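Local coordinates for protein glucose-6-phosphate 1-dehydrogenase (Mycobacterium avium, PDB 4LGV) that probably catalyses the oxidation of glucose 6-phosphate to 6-phosphogluconolactone with NADP+ as the electron acceptor, the entry step of the pentose phosphate pathway, at residues A181-E185 / D186-R190; R249-Q253 / N254-Q258. One frame throughout, in Å; residues are numbered along the deposited sequence.

Interaction 1 of 2, residues A181-E185 / D186-R190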
loop_
_atom_site.group_PDB
_atom_site.type_symbol
_atom_site.label_atom_id
_atom_site.label_comp_id
_atom_site.label_asym_id
_atom_site.label_seq_id
_atom_site.Cartn_x
_atom_site.Cartn_y
_atom_site.Cartn_z
ATOM N N ALA A 181 -9.897 -4.230 45.992
ATOM C CA ALA A 181 -9.595 -5.021 47.162
ATOM C C ALA A 181 -10.673 -6.093 47.393
ATOM O O ALA A 181 -10.378 -7.113 47.969
ATOM C CB ALA A 181 -9.488 -4.123 48.406
ATOM N N VAL A 182 -11.925 -5.830 46.998
ATOM C CA VAL A 182 -13.003 -6.805 47.213
ATOM C C VAL A 182 -13.718 -7.289 45.934
ATOM O O VAL A 182 -14.506 -8.228 45.992
ATOM C CB VAL A 182 -14.038 -6.285 48.221
ATOM C CG1 VAL A 182 -13.442 -6.184 49.642
ATOM C CG2 VAL A 182 -14.593 -4.934 47.812
ATOM N N LEU A 183 -13.469 -6.633 44.801
ATOM C CA LEU A 183 -14.085 -7.001 43.529
ATOM C C LEU A 183 -13.018 -7.284 42.473
ATOM O O LEU A 183 -12.027 -6.586 42.399
ATOM C CB LEU A 183 -14.970 -5.868 43.024
ATOM C CG LEU A 183 -16.192 -5.510 43.887
ATOM C CD1 LEU A 183 -16.781 -4.139 43.500
ATOM C CD2 LEU A 183 -17.244 -6.582 43.769
ATOM N N ASP A 184 -13.269 -8.273 41.637
ATOM C CA ASP A 184 -12.560 -8.390 40.365
ATOM C C ASP A 184 -12.993 -7.299 39.417
ATOM O O ASP A 184 -14.102 -6.763 39.522
ATOM C CB ASP A 184 -12.831 -9.748 39.702
ATOM C CG ASP A 184 -12.405 -10.926 40.581
ATOM O OD1 ASP A 184 -11.390 -10.797 41.305
ATOM O OD2 ASP A 184 -13.111 -11.958 40.557
ATOM N N GLU A 185 -12.129 -6.996 38.465
ATOM C CA GLU A 185 -12.385 -5.955 37.469
ATOM C C GLU A 185 -13.672 -6.260 36.749
ATOM O O GLU A 185 -14.392 -5.352 36.428
ATOM C CB GLU A 185 -11.213 -5.845 36.446
ATOM C CG GLU A 185 -11.428 -4.820 35.304
ATOM C CD GLU A 185 -11.706 -3.387 35.794
ATOM O OE1 GLU A 185 -11.337 -3.050 36.960
ATOM O OE2 GLU A 185 -12.306 -2.596 35.009
ATOM N N ASP A 186 -13.932 -7.524 36.454
ATOM C CA ASP A 186 -15.092 -7.859 35.638
ATOM C C ASP A 186 -16.417 -7.787 36.453
ATOM O O ASP A 186 -17.486 -8.005 35.915
ATOM C CB ASP A 186 -14.908 -9.215 34.948
ATOM C CG ASP A 186 -15.012 -10.426 35.938
ATOM O OD1 ASP A 186 -15.117 -10.256 37.180
ATOM O OD2 ASP A 186 -14.979 -11.579 35.449
ATOM N N GLN A 187 -16.337 -7.473 37.740
ATOM C CA GLN A 187 -17.544 -7.225 38.533
ATOM C C GLN A 187 -17.816 -5.724 38.611
ATOM O O GLN A 187 -18.830 -5.314 39.200
ATOM C CB GLN A 187 -17.375 -7.772 39.957
ATOM C CG GLN A 187 -17.189 -9.283 40.048
ATOM C CD GLN A 187 -17.003 -9.720 41.510
ATOM O OE1 GLN A 187 -15.879 -9.673 42.035
ATOM N NE2 GLN A 187 -18.071 -10.116 42.160
ATOM N N ILE A 188 -16.881 -4.912 38.095
ATOM C CA ILE A 188 -17.011 -3.480 38.185
ATOM C C ILE A 188 -17.508 -2.880 36.860
ATOM O O ILE A 188 -16.845 -3.006 35.849
ATOM C CB ILE A 188 -15.692 -2.826 38.562
ATOM C CG1 ILE A 188 -15.202 -3.363 39.890
ATOM C CG2 ILE A 188 -15.856 -1.320 38.709
ATOM C CD1 ILE A 188 -13.765 -3.016 40.172
ATOM N N LEU A 189 -18.629 -2.160 36.916
ATOM C CA LEU A 189 -19.218 -1.513 35.763
ATOM C C LEU A 189 -19.323 -0.011 36.006
ATOM O O LEU A 189 -20.134 0.472 36.821
ATOM C CB LEU A 189 -20.604 -2.092 35.508
ATOM C CG LEU A 189 -20.695 -3.618 35.396
ATOM C CD1 LEU A 189 -22.129 -4.106 35.281
ATOM C CD2 LEU A 189 -19.952 -4.073 34.209
ATOM N N ARG A 190 -18.484 0.736 35.305
ATOM C CA ARG A 190 -18.433 2.172 35.524
ATOM C C ARG A 190 -19.398 2.841 34.551
ATOM O O ARG A 190 -19.129 2.881 33.363
ATOM C CB ARG A 190 -17.014 2.677 35.347
ATOM C CG ARG A 190 -16.034 1.925 36.228
ATOM C CD ARG A 190 -14.611 2.405 36.031
ATOM N NE ARG A 190 -13.697 1.685 36.912
ATOM C CZ ARG A 190 -13.217 0.461 36.671
ATOM N NH1 ARG A 190 -13.503 -0.213 35.547
ATOM N NH2 ARG A 190 -12.411 -0.079 37.543
HETATM O O HOH W 1 -15.199 -12.525 38.725
HETATM O O HOH W 2 -14.668 -3.638 34.001
#

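Interaction 2 of 2, residues R249-Q253 / N254-Q258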
loop_
_atom_site.group_PDB
_atom_site.type_symbol
_atom_site.label_atom_id
_atom_site.label_comp_id
_atom_site.label_asym_id
_atom_site.label_seq_id
_atom_site.Cartn_x
_atom_site.Cartn_y
_atom_site.Cartn_z
ATOM N N ARG A 249 -13.461 16.931 32.036
ATOM C CA ARG A 249 -13.800 15.751 32.851
ATOM C C ARG A 249 -15.125 15.143 32.447
ATOM O O ARG A 249 -15.343 13.941 32.590
ATOM C CB ARG A 249 -13.872 16.102 34.331
ATOM C CG ARG A 249 -12.526 16.461 34.968
ATOM C CD ARG A 249 -12.725 16.691 36.450
ATOM N NE ARG A 249 -11.497 17.112 37.110
ATOM C CZ ARG A 249 -11.092 18.371 37.225
ATOM N NH1 ARG A 249 -11.823 19.374 36.738
ATOM N NH2 ARG A 249 -9.948 18.634 37.836
ATOM N N ASP A 250 -16.022 15.993 31.963
ATOM C CA ASP A 250 -17.390 15.583 31.686
ATOM C C ASP A 250 -17.476 14.715 30.436
ATOM O O ASP A 250 -18.121 13.701 30.461
ATOM C CB ASP A 250 -18.286 16.815 31.535
ATOM C CG ASP A 250 -19.740 16.464 31.430
ATOM O OD1 ASP A 250 -20.185 15.567 32.176
ATOM O OD2 ASP A 250 -20.457 17.102 30.617
ATOM N N VAL A 251 -16.844 15.142 29.345
ATOM C CA VAL A 251 -16.977 14.463 28.022
ATOM C C VAL A 251 -15.691 13.972 27.363
ATOM O O VAL A 251 -15.720 13.021 26.558
ATOM C CB VAL A 251 -17.744 15.340 26.992
ATOM C CG1 VAL A 251 -19.136 15.670 27.477
ATOM C CG2 VAL A 251 -17.023 16.659 26.748
ATOM N N VAL A 252 -14.566 14.576 27.693
ATOM C CA VAL A 252 -13.324 14.244 27.004
ATOM C C VAL A 252 -12.634 12.989 27.547
ATOM O O VAL A 252 -12.342 12.057 26.780
ATOM C CB VAL A 252 -12.342 15.431 26.993
ATOM C CG1 VAL A 252 -11.030 15.048 26.316
ATOM C CG2 VAL A 252 -12.944 16.597 26.241
ATOM N N GLN A 253 -12.385 12.989 28.851
ATOM C CA GLN A 253 -11.603 11.958 29.522
ATOM C C GLN A 253 -12.066 10.547 29.198
ATOM O O GLN A 253 -11.255 9.662 28.958
ATOM C CB GLN A 253 -11.627 12.199 31.040
ATOM C CG GLN A 253 -10.948 11.127 31.896
ATOM C CD GLN A 253 -11.892 10.011 32.286
ATOM O OE1 GLN A 253 -13.007 10.259 32.700
ATOM N NE2 GLN A 253 -11.456 8.760 32.129
ATOM N N ASN A 254 -13.355 10.334 29.208
ATOM C CA ASN A 254 -13.937 9.003 28.993
ATOM C C ASN A 254 -14.617 8.936 27.617
ATOM O O ASN A 254 -14.137 8.258 26.727
ATOM C CB ASN A 254 -14.911 8.653 30.131
ATOM C CG ASN A 254 -15.218 7.183 30.212
ATOM O OD1 ASN A 254 -14.384 6.364 29.894
ATOM N ND2 ASN A 254 -16.426 6.840 30.629
ATOM N N HIS A 255 -15.708 9.672 27.435
ATOM C CA HIS A 255 -16.539 9.546 26.220
ATOM C C HIS A 255 -15.779 9.737 24.914
ATOM O O HIS A 255 -15.726 8.819 24.076
ATOM C CB HIS A 255 -17.712 10.530 26.302
ATOM C CG HIS A 255 -18.675 10.461 25.154
ATOM N ND1 HIS A 255 -19.153 9.276 24.654
ATOM C CD2 HIS A 255 -19.289 11.440 24.434
ATOM C CE1 HIS A 255 -19.988 9.518 23.654
ATOM N NE2 HIS A 255 -20.107 10.823 23.513
ATOM N N LEU A 256 -15.187 10.911 24.727
ATOM C CA LEU A 256 -14.629 11.241 23.438
ATOM C C LEU A 256 -13.349 10.477 23.164
ATOM O O LEU A 256 -13.111 10.076 22.036
ATOM C CB LEU A 256 -14.424 12.746 23.283
ATOM C CG LEU A 256 -15.673 13.581 23.196
ATOM C CD1 LEU A 256 -15.376 15.066 22.971
ATOM C CD2 LEU A 256 -16.580 13.101 22.084
ATOM N N LEU A 257 -12.513 10.289 24.183
ATOM C CA LEU A 257 -11.321 9.448 23.996
ATOM C C LEU A 257 -11.693 7.999 23.709
ATOM O O LEU A 257 -11.033 7.326 22.927
ATOM C CB LEU A 257 -10.403 9.546 25.204
ATOM C CG LEU A 257 -9.620 10.870 25.290
ATOM C CD1 LEU A 257 -8.790 10.930 26.565
ATOM C CD2 LEU A 257 -8.707 11.007 24.092
ATOM N N GLN A 258 -12.780 7.528 24.273
ATOM C CA GLN A 258 -13.252 6.167 23.945
ATOM C C GLN A 258 -13.727 6.096 22.482
ATOM O O GLN A 258 -13.525 5.107 21.826
ATOM C CB GLN A 258 -14.379 5.736 24.897
ATOM C CG GLN A 258 -13.878 5.381 26.300
ATOM C CD GLN A 258 -13.548 3.916 26.449
ATOM O OE1 GLN A 258 -14.233 3.043 25.886
ATOM N NE2 GLN A 258 -12.506 3.620 27.221
HETATM O O HOH W 3 -15.346 12.167 30.262
HETATM O O HOH W 4 -17.632 10.980 29.661
#

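Interaction 1 of 2, residues A181-E185 / D186-R190
A trans first torsion (chi1 177°) and a bend at chi2 (57°) carry the carboxylate of E185 to R190, five residues on, whose side chain runs extended from CG to NE to meet it. The two flat groups are nearly coplanar, 10° apart, and the grip is end-on and bidentate: NH1 of R190 donates to OE2 of E185 at 2.7 Å, and NH2 of R190 to OE1 of E185 at 3.2 Å. Both oxygens use their syn lone pairs. I188 CG2 lies 3.8 Å above the guanidinium plane of R190, over its centre. N176 OD1 and A432 O accept further bonds from the arginine, while E434 N donates to OE2 of E185.

The turn itself closes through Q187. Its OE1 takes D184 N on a lone pair at 3.0 Å, and Q187 N returns a bond to D184 O; NE2 is held by A157 O. Alongside it, L183 CD1 meets I188 CG1 at 4.0 Å. The tight corner thus joins helix 169-180 to the edge strand 188-191, completing a beta-alpha-beta crossover of the parallel sheet. On the outer side, water 1 bridges D184 OD2 and D186 OD1, probably easing their like charges, whereas the ion pair should favour a charged E185 and fix the rotation of its carboxylate.

Interaction 2 of 2, residues R249-Q253 / N254-Q258
N254, next to Q253 in helix 246-264, sets its side-chain amide almost parallel to that of its neighbour, the planes 3° apart, with Q253 OE1 lying 3.6 Å from N254 CB. The two polar ends go to different elements: N254 ND2 donates to D192 OD2, and Q253 NE2 to T440 OG1 of helix 434-449. The backbone N of N254 finds no carbonyl in the preceding turn. It donates instead to water 3 at 2.9 Å, which passes the link on to R249 O. H255 repeats the device, its N donating to water 4, which in turn donates to D250 O.

The CB of H255 rests 3.2 Å from V251 O. A first torsion of -177° swings the ring out from the helix to meet F194 at a shallow angle, about 20° between planes, while ND1 is hydrogen-bonded to Q198 NE2.

Here the helix is kinked and widened to pi-type turns, in the C-terminal domain, where it packs on strands 222-230 and 335-340 of the mixed sheet. L256 N reaches back five residues to V251 O at 2.8 Å. Its CD1 approaches both V251 CG2 and V252 CG2, joining the valines against L337, A339 and M229. L257 N likewise binds V252 O at 3.1 Å; CD1 of L257 sits 3.7 Å from Q253 O, and the side chain also touches T440 of helix 434-449. At Q258 ordinary alpha spacing returns, its N bonding N254 O at 2.9 Å, and OE1 accepts from K280 NZ.

In the fold
Both contacts are local, yet they show how setting decides chemistry. Interaction 1 lies in the nucleotide-binding domain, partly buried, its centre about 19 Å from the centre of the chain, at a corner between a helix and an edge strand; charge pairing, a side-chain-closed turn and a water between carboxylates dominate. Interaction 2, its centre about 6 Å from the chain's, lies within one helix of the C-terminal domain and all its touching residues are buried; wide-turn backbone bonds lead, waters take up N-H groups lacking a carbonyl, and apolar side chains make looser contacts. Their nearest atoms are about 6 Å apart. Helix 434-449 borders both: R190 packs on its E434 and I437, Q253 on its W441 and L257 on its T440.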